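PDB 5JVK: T9SS C-terminal target domain-containing protein from Bacteroides cellulosilyticus, which probably hydrolyses O-glycosidic bonds as an endo-acting family 39 glycoside hydrolase of a gut symbiont. Local coordinates for residues Y285-G299 with V310-S323. Residues are numbered along the deposited sequence; the frame is centred on the assembly and turned at random.
Sequences YSIHPYMAPNTPDFG and VNIPTVWPYLKKIS
Strand 285-287, the sixth of a parallel eight-stranded (beta/alpha)8 barrel, and helix 312-323, the helix after it in the outer layer of the barrel, touch through Ile287 and Leu319 and run nearly antiparallel, at 164°, their axes 12.3 Å apart at closest approach. Between them the chain loops back, and Pro296 O accepts from Ile312 N (3.2 Å) in the helix's first turn. Ile287 CD1 and Leu319 CD1 meet tip to tip at 3.6 Å, while the Tyr285 hydroxyl end lies across the leucine, Tyr285 OH 3.5 Å from Leu319 CD2. The extended Met291 chain carries CE to 3.9 Å from Ile312 CG1, and Pro289 CG meets the Trp316 ring obliquely at CH2. Asn311 is the N-cap: its OD1 takes both Thr314 N and Thr314 OG1, fixing the amide's rotation. Its chi1 of 49° sets CB and CG against Asp297 O and carries ND2 toward Phe298 O. Replacing Asn311 by alanine removes the amide and would probably leave Thr314 N and OG1 without this acceptor, and Phe298 O without this donor. The Asn311 ND2 to Phe298 O bond (2.9 Å) is nearly straight; the oxygen lies in the Asn311 amide plane, while ND2 sits above the Phe298 carbonyl plane.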
ATOM      1  N   TYR A 285       7.672  13.656  -9.762  1.00 27.20           N
ATOM      2  CA  TYR A 285       6.323  14.096  -9.397  1.00 26.31           C
ATOM      3  C   TYR A 285       5.478  12.913  -8.959  1.00 25.31           C
ATOM      4  O   TYR A 285       5.852  11.763  -9.183  1.00 24.94           O
ATOM      5  CB  TYR A 285       5.645  14.857 -10.549  1.00 26.61           C
ATOM      6  CG  TYR A 285       5.270  14.020 -11.760  1.00 26.53           C
ATOM      7  CD1 TYR A 285       3.974  13.516 -11.919  1.00 26.28           C
ATOM      8  CD2 TYR A 285       6.204  13.751 -12.758  1.00 26.49           C
ATOM      9  CE1 TYR A 285       3.628  12.756 -13.030  1.00 26.28           C
ATOM     10  CE2 TYR A 285       5.866  12.995 -13.871  1.00 26.76           C
ATOM     11  CZ  TYR A 285       4.581  12.498 -14.003  1.00 26.55           C
ATOM     12  OH  TYR A 285       4.263  11.749 -15.112  1.00 27.15           O
ATOM     13  N   SER A 286       4.343  13.207  -8.331  1.00 24.45           N
ATOM     14  CA  SER A 286       3.445  12.174  -7.825  1.00 23.87           C
ATOM     15  C   SER A 286       2.035  12.270  -8.404  1.00 23.42           C
ATOM     16  O   SER A 286       1.571  13.358  -8.757  1.00 23.39           O
ATOM     17  CB  SER A 286       3.380  12.221  -6.298  1.00 23.88           C
ATOM     18  OG  SER A 286       2.874  13.462  -5.842  1.00 24.03           O
ATOM     19  N   ILE A 287       1.373  11.114  -8.481  1.00 22.58           N
ATOM     20  CA  ILE A 287      -0.025  11.009  -8.909  1.00 21.94           C
ATOM     21  C   ILE A 287      -0.843  10.207  -7.894  1.00 21.72           C
ATOM     22  O   ILE A 287      -0.304   9.352  -7.189  1.00 21.71           O
ATOM     23  CB  ILE A 287      -0.163  10.365 -10.307  1.00 21.74           C
ATOM     24  CG1 ILE A 287       0.538   9.002 -10.376  1.00 21.57           C
ATOM     25  CG2 ILE A 287       0.399  11.299 -11.371  1.00 21.77           C
ATOM     26  CD1 ILE A 287       0.009   8.116 -11.477  1.00 21.57           C
ATOM     27  N   HIS A 288      -2.143  10.489  -7.838  1.00 21.43           N
ATOM     28  CA  HIS A 288      -3.097   9.762  -7.000  1.00 21.22           C
ATOM     29  C   HIS A 288      -4.167   9.135  -7.905  1.00 21.03           C
ATOM     30  O   HIS A 288      -5.326   9.554  -7.874  1.00 21.29           O
ATOM     31  CB  HIS A 288      -3.755  10.717  -5.990  1.00 21.04           C
ATOM     32  CG  HIS A 288      -2.860  11.141  -4.864  1.00 21.03           C
ATOM     33  ND1 HIS A 288      -3.335  11.835  -3.774  1.00 21.04           N
ATOM     34  CD2 HIS A 288      -1.536  10.959  -4.643  1.00 21.04           C
ATOM     35  CE1 HIS A 288      -2.340  12.079  -2.940  1.00 20.99           C
ATOM     36  NE2 HIS A 288      -1.239  11.554  -3.442  1.00 21.06           N
ATOM     37  N   PRO A 289      -3.791   8.131  -8.721  1.00 20.90           N
ATOM     38  CA  PRO A 289      -4.697   7.640  -9.764  1.00 20.77           C
ATOM     39  C   PRO A 289      -5.770   6.682  -9.230  1.00 20.50           C
ATOM     40  O   PRO A 289      -5.735   5.484  -9.509  1.00 20.76           O
ATOM     41  CB  PRO A 289      -3.735   6.931 -10.722  1.00 20.86           C
ATOM     42  CG  PRO A 289      -2.730   6.330  -9.801  1.00 20.88           C
ATOM     43  CD  PRO A 289      -2.533   7.358  -8.712  1.00 20.94           C
ATOM     44  N   TYR A 290      -6.721   7.219  -8.472  1.00 20.27           N
ATOM     45  CA  TYR A 290      -7.806   6.415  -7.913  1.00 20.18           C
ATOM     46  C   TYR A 290      -8.745   5.952  -9.026  1.00 20.12           C
ATOM     47  O   TYR A 290      -9.242   6.770  -9.799  1.00 20.02           O
ATOM     48  CB  TYR A 290      -8.601   7.204  -6.863  1.00 20.20           C
ATOM     49  CG  TYR A 290      -7.923   7.310  -5.513  1.00 20.27           C
ATOM     50  CD1 TYR A 290      -8.095   6.317  -4.553  1.00 20.17           C
ATOM     51  CD2 TYR A 290      -7.127   8.412  -5.182  1.00 20.07           C
ATOM     52  CE1 TYR A 290      -7.491   6.406  -3.307  1.00 20.10           C
ATOM     53  CE2 TYR A 290      -6.520   8.509  -3.936  1.00 19.95           C
ATOM     54  CZ  TYR A 290      -6.706   7.501  -3.003  1.00 20.02           C
ATOM     55  OH  TYR A 290      -6.114   7.569  -1.763  1.00 19.98           O
ATOM     56  N   MET A 291      -8.975   4.641  -9.095  1.00 19.99           N
ATOM     57  CA  MET A 291      -9.891   4.037 -10.063  1.00 19.72           C
ATOM     58  C   MET A 291     -11.109   3.392  -9.399  1.00 19.57           C
ATOM     59  O   MET A 291     -11.912   2.749 -10.078  1.00 19.49           O
ATOM     60  CB  MET A 291      -9.141   2.990 -10.877  1.00 19.92           C
ATOM     61  CG  MET A 291      -7.970   3.554 -11.662  1.00 20.21           C
ATOM     62  SD  MET A 291      -6.731   2.300 -12.009  1.00 20.59           S
ATOM     63  CE  MET A 291      -5.355   3.349 -12.476  1.00 20.80           C
ATOM     64  N   ALA A 292     -11.267   3.584  -8.088  1.00 19.45           N
ATOM     65  CA  ALA A 292     -12.337   2.934  -7.330  1.00 19.49           C
ATOM     66  C   ALA A 292     -13.721   3.493  -7.705  1.00 19.46           C
ATOM     67  O   ALA A 292     -13.851   4.704  -7.895  1.00 19.37           O
ATOM     68  CB  ALA A 292     -12.098   3.097  -5.836  1.00 19.41           C
ATOM     69  N   PRO A 293     -14.754   2.648  -7.791  1.00 19.57           N
ATOM     70  CA  PRO A 293     -14.728   1.237  -7.392  1.00 19.58           C
ATOM     71  C   PRO A 293     -14.400   0.231  -8.513  1.00 19.57           C
ATOM     72  O   PRO A 293     -14.687  -0.957  -8.363  1.00 19.69           O
ATOM     73  CB  PRO A 293     -16.163   1.021  -6.910  1.00 19.74           C
ATOM     74  CG  PRO A 293     -16.971   1.867  -7.840  1.00 19.79           C
ATOM     75  CD  PRO A 293     -16.106   3.049  -8.223  1.00 19.74           C
ATOM     76  N   ASN A 294     -13.789   0.685  -9.608  1.00 19.76           N
ATOM     77  CA  ASN A 294     -13.558  -0.163 -10.787  1.00 19.52           C
ATOM     78  C   ASN A 294     -12.272  -0.970 -10.646  1.00 19.23           C
ATOM     79  O   ASN A 294     -11.453  -0.701  -9.767  1.00 19.21           O
ATOM     80  CB  ASN A 294     -13.481   0.687 -12.057  1.00 19.58           C
ATOM     81  CG  ASN A 294     -14.687   1.578 -12.234  1.00 19.65           C
ATOM     82  OD1 ASN A 294     -14.587   2.804 -12.164  1.00 19.88           O
ATOM     83  ND2 ASN A 294     -15.841   0.967 -12.444  1.00 19.81           N
ATOM     84  N   THR A 295     -12.094  -1.945 -11.535  1.00 18.98           N
ATOM     85  CA  THR A 295     -10.879  -2.765 -11.554  1.00 18.89           C
ATOM     86  C   THR A 295      -9.653  -1.917 -11.921  1.00 18.93           C
ATOM     87  O   THR A 295      -9.789  -0.888 -12.585  1.00 18.98           O
ATOM     88  CB  THR A 295     -10.956  -3.921 -12.580  1.00 18.76           C
ATOM     89  OG1 THR A 295     -11.061  -3.390 -13.908  1.00 18.75           O
ATOM     90  CG2 THR A 295     -12.133  -4.843 -12.300  1.00 18.74           C
ATOM     91  N   PRO A 296      -8.453  -2.349 -11.496  1.00 18.88           N
ATOM     92  CA  PRO A 296      -7.236  -1.726 -12.010  1.00 18.81           C
ATOM     93  C   PRO A 296      -6.932  -2.122 -13.459  1.00 18.79           C
ATOM     94  O   PRO A 296      -6.191  -1.415 -14.132  1.00 18.88           O
ATOM     95  CB  PRO A 296      -6.152  -2.256 -11.071  1.00 18.91           C
ATOM     96  CG  PRO A 296      -6.665  -3.581 -10.634  1.00 19.01           C
ATOM     97  CD  PRO A 296      -8.151  -3.410 -10.516  1.00 18.99           C
ATOM     98  N   ASP A 297      -7.489  -3.242 -13.920  1.00 18.93           N
ATOM     99  CA  ASP A 297      -7.306  -3.717 -15.296  1.00 18.92           C
ATOM    100  C   ASP A 297      -7.907  -2.747 -16.308  1.00 18.98           C
ATOM    101  O   ASP A 297      -7.219  -2.302 -17.231  1.00 18.82           O
ATOM    102  CB  ASP A 297      -7.957  -5.095 -15.496  1.00 19.13           C
ATOM    103  CG  ASP A 297      -7.404  -6.161 -14.555  1.00 19.24           C
ATOM    104  OD1 ASP A 297      -6.859  -7.176 -15.044  1.00 19.36           O
ATOM    105  OD2 ASP A 297      -7.529  -5.982 -13.324  1.00 19.00           O
ATOM    106  N   PHE A 298      -9.191  -2.432 -16.122  1.00 19.10           N
ATOM    107  CA  PHE A 298      -9.962  -1.613 -17.068  1.00 19.06           C
ATOM    108  C   PHE A 298     -10.296  -0.197 -16.588  1.00 19.40           C
ATOM    109  O   PHE A 298     -10.472   0.698 -17.421  1.00 19.84           O
ATOM    110  CB  PHE A 298     -11.260  -2.325 -17.445  1.00 18.89           C
ATOM    111  CG  PHE A 298     -11.070  -3.722 -17.970  1.00 18.84           C
ATOM    112  CD1 PHE A 298     -10.067  -4.022 -18.896  1.00 18.97           C
ATOM    113  CD2 PHE A 298     -11.927  -4.743 -17.568  1.00 18.96           C
ATOM    114  CE1 PHE A 298      -9.914  -5.313 -19.383  1.00 19.06           C
ATOM    115  CE2 PHE A 298     -11.777  -6.034 -18.055  1.00 19.00           C
ATOM    116  CZ  PHE A 298     -10.769  -6.321 -18.961  1.00 19.03           C
ATOM    117  N   GLY A 299     -10.403   0.012 -15.274  1.00 19.45           N
ATOM    118  CA  GLY A 299     -10.599   1.354 -14.714  1.00 19.70           C
ATOM    119  C   GLY A 299     -11.839   2.088 -15.207  1.00 19.95           C
ATOM    120  O   GLY A 299     -12.921   1.502 -15.269  1.00 20.05           O
ATOM    121  N   VAL A 310      -8.522   5.407 -18.067  1.00 29.06           N
ATOM    122  CA  VAL A 310      -7.664   5.525 -16.885  1.00 27.09           C
ATOM    123  C   VAL A 310      -7.603   4.176 -16.175  1.00 25.41           C
ATOM    124  O   VAL A 310      -8.444   3.872 -15.334  1.00 25.14           O
ATOM    125  CB  VAL A 310      -8.149   6.631 -15.918  1.00 26.88           C
ATOM    126  CG1 VAL A 310      -7.233   6.736 -14.701  1.00 26.60           C
ATOM    127  CG2 VAL A 310      -8.223   7.966 -16.643  1.00 27.08           C
ATOM    128  N   ASN A 311      -6.613   3.370 -16.553  1.00 23.87           N
ATOM    129  CA  ASN A 311      -6.288   2.113 -15.869  1.00 22.77           C
ATOM    130  C   ASN A 311      -4.774   1.935 -15.809  1.00 22.38           C
ATOM    131  O   ASN A 311      -4.045   2.695 -16.437  1.00 22.85           O
ATOM    132  CB  ASN A 311      -6.973   0.910 -16.537  1.00 22.41           C
ATOM    133  CG  ASN A 311      -6.795   0.869 -18.050  1.00 22.01           C
ATOM    134  OD1 ASN A 311      -5.678   0.862 -18.568  1.00 21.75           O
ATOM    135  ND2 ASN A 311      -7.912   0.801 -18.766  1.00 21.80           N
ATOM    136  N   ILE A 312      -4.303   0.945 -15.054  1.00 22.04           N
ATOM    137  CA  ILE A 312      -2.858   0.733 -14.885  1.00 21.70           C
ATOM    138  C   ILE A 312      -2.152   0.392 -16.208  1.00 21.67           C
ATOM    139  O   ILE A 312      -1.105   0.968 -16.491  1.00 22.14           O
ATOM    140  CB  ILE A 312      -2.529  -0.306 -13.779  1.00 21.32           C
ATOM    141  CG1 ILE A 312      -2.915   0.258 -12.408  1.00 21.22           C
ATOM    142  CG2 ILE A 312      -1.048  -0.675 -13.798  1.00 21.21           C
ATOM    143  CD1 ILE A 312      -2.782  -0.718 -11.258  1.00 21.13           C
ATOM    144  N   PRO A 313      -2.714  -0.524 -17.022  1.00 21.31           N
ATOM    145  CA  PRO A 313      -2.056  -0.828 -18.306  1.00 21.27           C
ATOM    146  C   PRO A 313      -1.956   0.336 -19.311  1.00 21.51           C
ATOM    147  O   PRO A 313      -1.093   0.300 -20.189  1.00 21.62           O
ATOM    148  CB  PRO A 313      -2.915  -1.960 -18.879  1.00 21.26           C
ATOM    149  CG  PRO A 313      -3.543  -2.594 -17.687  1.00 21.27           C
ATOM    150  CD  PRO A 313      -3.822  -1.458 -16.752  1.00 21.17           C
ATOM    151  N   THR A 314      -2.824   1.340 -19.190  1.00 21.48           N
ATOM    152  CA  THR A 314      -2.759   2.536 -20.031  1.00 21.72           C
ATOM    153  C   THR A 314      -1.919   3.634 -19.390  1.00 21.77           C
ATOM    154  O   THR A 314      -1.063   4.225 -20.051  1.00 22.31           O
ATOM    155  CB  THR A 314      -4.166   3.098 -20.306  1.00 21.90           C
ATOM    156  OG1 THR A 314      -4.974   2.083 -20.910  1.00 22.08           O
ATOM    157  CG2 THR A 314      -4.108   4.310 -21.229  1.00 21.79           C
ATOM    158  N   VAL A 315      -2.178   3.911 -18.114  1.00 21.63           N
ATOM    159  CA  VAL A 315      -1.539   5.026 -17.402  1.00 21.77           C
ATOM    160  C   VAL A 315      -0.034   4.809 -17.167  1.00 22.11           C
ATOM    161  O   VAL A 315       0.752   5.744 -17.343  1.00 22.03           O
ATOM    162  CB  VAL A 315      -2.253   5.321 -16.056  1.00 21.66           C
ATOM    163  CG1 VAL A 315      -1.488   6.349 -15.221  1.00 21.74           C
ATOM    164  CG2 VAL A 315      -3.677   5.804 -16.301  1.00 21.61           C
ATOM    165  N   TRP A 316       0.361   3.596 -16.775  1.00 22.47           N
ATOM    166  CA  TRP A 316       1.766   3.327 -16.426  1.00 22.95           C
ATOM    167  C   TRP A 316       2.712   3.562 -17.626  1.00 23.68           C
ATOM    168  O   TRP A 316       3.661   4.337 -17.496  1.00 23.71           O
ATOM    169  CB  TRP A 316       1.969   1.927 -15.796  1.00 22.38           C
ATOM    170  CG  TRP A 316       1.940   1.869 -14.264  1.00 21.90           C
ATOM    171  CD1 TRP A 316       2.873   1.272 -13.458  1.00 21.73           C
ATOM    172  CD2 TRP A 316       0.942   2.408 -13.380  1.00 21.37           C
ATOM    173  NE1 TRP A 316       2.522   1.405 -12.138  1.00 21.44           N
ATOM    174  CE2 TRP A 316       1.342   2.093 -12.058  1.00 21.29           C
ATOM    175  CE3 TRP A 316      -0.249   3.122 -13.572  1.00 21.28           C
ATOM    176  CZ2 TRP A 316       0.596   2.472 -10.934  1.00 21.13           C
ATOM    177  CZ3 TRP A 316      -0.995   3.499 -12.448  1.00 21.21           C
ATOM    178  CH2 TRP A 316      -0.565   3.169 -11.147  1.00 21.20           C
ATOM    179  N   PRO A 317       2.447   2.927 -18.793  1.00 24.74           N
ATOM    180  CA  PRO A 317       3.262   3.220 -19.987  1.00 25.39           C
ATOM    181  C   PRO A 317       3.180   4.661 -20.495  1.00 26.49           C
ATOM    182  O   PRO A 317       4.160   5.163 -21.046  1.00 27.27           O
ATOM    183  CB  PRO A 317       2.694   2.269 -21.050  1.00 24.96           C
ATOM    184  CG  PRO A 317       2.063   1.175 -20.278  1.00 25.06           C
ATOM    185  CD  PRO A 317       1.476   1.853 -19.073  1.00 25.02           C
ATOM    186  N   TYR A 318       2.026   5.306 -20.324  1.00 27.50           N
ATOM    187  CA  TYR A 318       1.833   6.691 -20.765  1.00 28.67           C
ATOM    188  C   TYR A 318       2.723   7.679 -20.002  1.00 29.38           C
ATOM    189  O   TYR A 318       3.344   8.541 -20.616  1.00 29.88           O
ATOM    190  CB  TYR A 318       0.353   7.098 -20.669  1.00 28.88           C
ATOM    191  CG  TYR A 318       0.085   8.579 -20.882  1.00 29.21           C
ATOM    192  CD1 TYR A 318       0.161   9.156 -22.155  1.00 29.54           C
ATOM    193  CD2 TYR A 318      -0.250   9.401 -19.808  1.00 29.23           C
ATOM    194  CE1 TYR A 318      -0.087  10.513 -22.344  1.00 29.54           C
ATOM    195  CE2 TYR A 318      -0.499  10.750 -19.985  1.00 29.55           C
ATOM    196  CZ  TYR A 318      -0.418  11.307 -21.248  1.00 29.85           C
ATOM    197  OH  TYR A 318      -0.670  12.658 -21.397  1.00 30.35           O
ATOM    198  N   LEU A 319       2.787   7.556 -18.679  1.00 30.09           N
ATOM    199  CA  LEU A 319       3.625   8.451 -17.868  1.00 30.61           C
ATOM    200  C   LEU A 319       5.114   8.113 -17.954  1.00 31.54           C
ATOM    201  O   LEU A 319       5.959   8.982 -17.730  1.00 32.05           O
ATOM    202  CB  LEU A 319       3.165   8.453 -16.409  1.00 30.14           C
ATOM    203  CG  LEU A 319       1.724   8.907 -16.177  1.00 30.01           C
ATOM    204  CD1 LEU A 319       1.403   8.828 -14.696  1.00 30.12           C
ATOM    205  CD2 LEU A 319       1.465  10.310 -16.707  1.00 29.87           C
ATOM    206  N   LYS A 320       5.425   6.856 -18.265  1.00 32.77           N
ATOM    207  CA  LYS A 320       6.797   6.431 -18.549  1.00 34.40           C
ATOM    208  C   LYS A 320       7.317   7.135 -19.804  1.00 35.87           C
ATOM    209  O   LYS A 320       8.431   7.657 -19.810  1.00 36.29           O
ATOM    210  CB  LYS A 320       6.847   4.914 -18.737  1.00 34.83           C
ATOM    211  CG  LYS A 320       8.236   4.302 -18.719  1.00 35.42           C
ATOM    212  CD  LYS A 320       8.151   2.801 -18.960  1.00 36.34           C
ATOM    213  CE  LYS A 320       9.404   2.063 -18.506  1.00 37.29           C
ATOM    214  NZ  LYS A 320      10.566   2.292 -19.406  1.00 37.66           N
ATOM    215  N   LYS A 321       6.490   7.142 -20.852  1.00 37.49           N
ATOM    216  CA  LYS A 321       6.774   7.853 -22.105  1.00 38.84           C
ATOM    217  C   LYS A 321       7.046   9.346 -21.871  1.00 38.41           C
ATOM    218  O   LYS A 321       8.021   9.882 -22.394  1.00 38.80           O
ATOM    219  CB  LYS A 321       5.602   7.667 -23.081  1.00 40.34           C
ATOM    220  CG  LYS A 321       5.743   8.335 -24.446  1.00 41.98           C
ATOM    221  CD  LYS A 321       4.438   8.246 -25.231  1.00 43.72           C
ATOM    222  CE  LYS A 321       4.389   9.219 -26.403  1.00 44.94           C
ATOM    223  NZ  LYS A 321       5.256   8.796 -27.539  1.00 45.68           N
ATOM    224  N   ILE A 322       6.196   9.999 -21.078  1.00 37.86           N
ATOM    225  CA  ILE A 322       6.334  11.432 -20.786  1.00 37.64           C
ATOM    226  C   ILE A 322       7.692  11.718 -20.144  1.00 37.99           C
ATOM    227  O   ILE A 322       8.398  12.627 -20.579  1.00 38.73           O
ATOM    228  CB  ILE A 322       5.200  11.961 -19.864  1.00 37.61           C
ATOM    229  CG1 ILE A 322       3.826  11.880 -20.554  1.00 37.86           C
ATOM    230  CG2 ILE A 322       5.469  13.397 -19.409  1.00 37.68           C
ATOM    231  CD1 ILE A 322       3.689  12.671 -21.840  1.00 38.38           C
ATOM    232  N   SER A 323       8.046  10.941 -19.122  1.00 37.90           N
ATOM    233  CA  SER A 323       9.325  11.105 -18.417  1.00 37.49           C
ATOM    234  C   SER A 323      10.529  10.816 -19.321  1.00 37.73           C
ATOM    235  O   SER A 323      11.526  11.537 -19.276  1.00 38.02           O
ATOM    236  CB  SER A 323       9.374  10.225 -17.163  1.00 37.05           C
ATOM    237  OG  SER A 323       8.430  10.660 -16.199  1.00 36.64           O
TER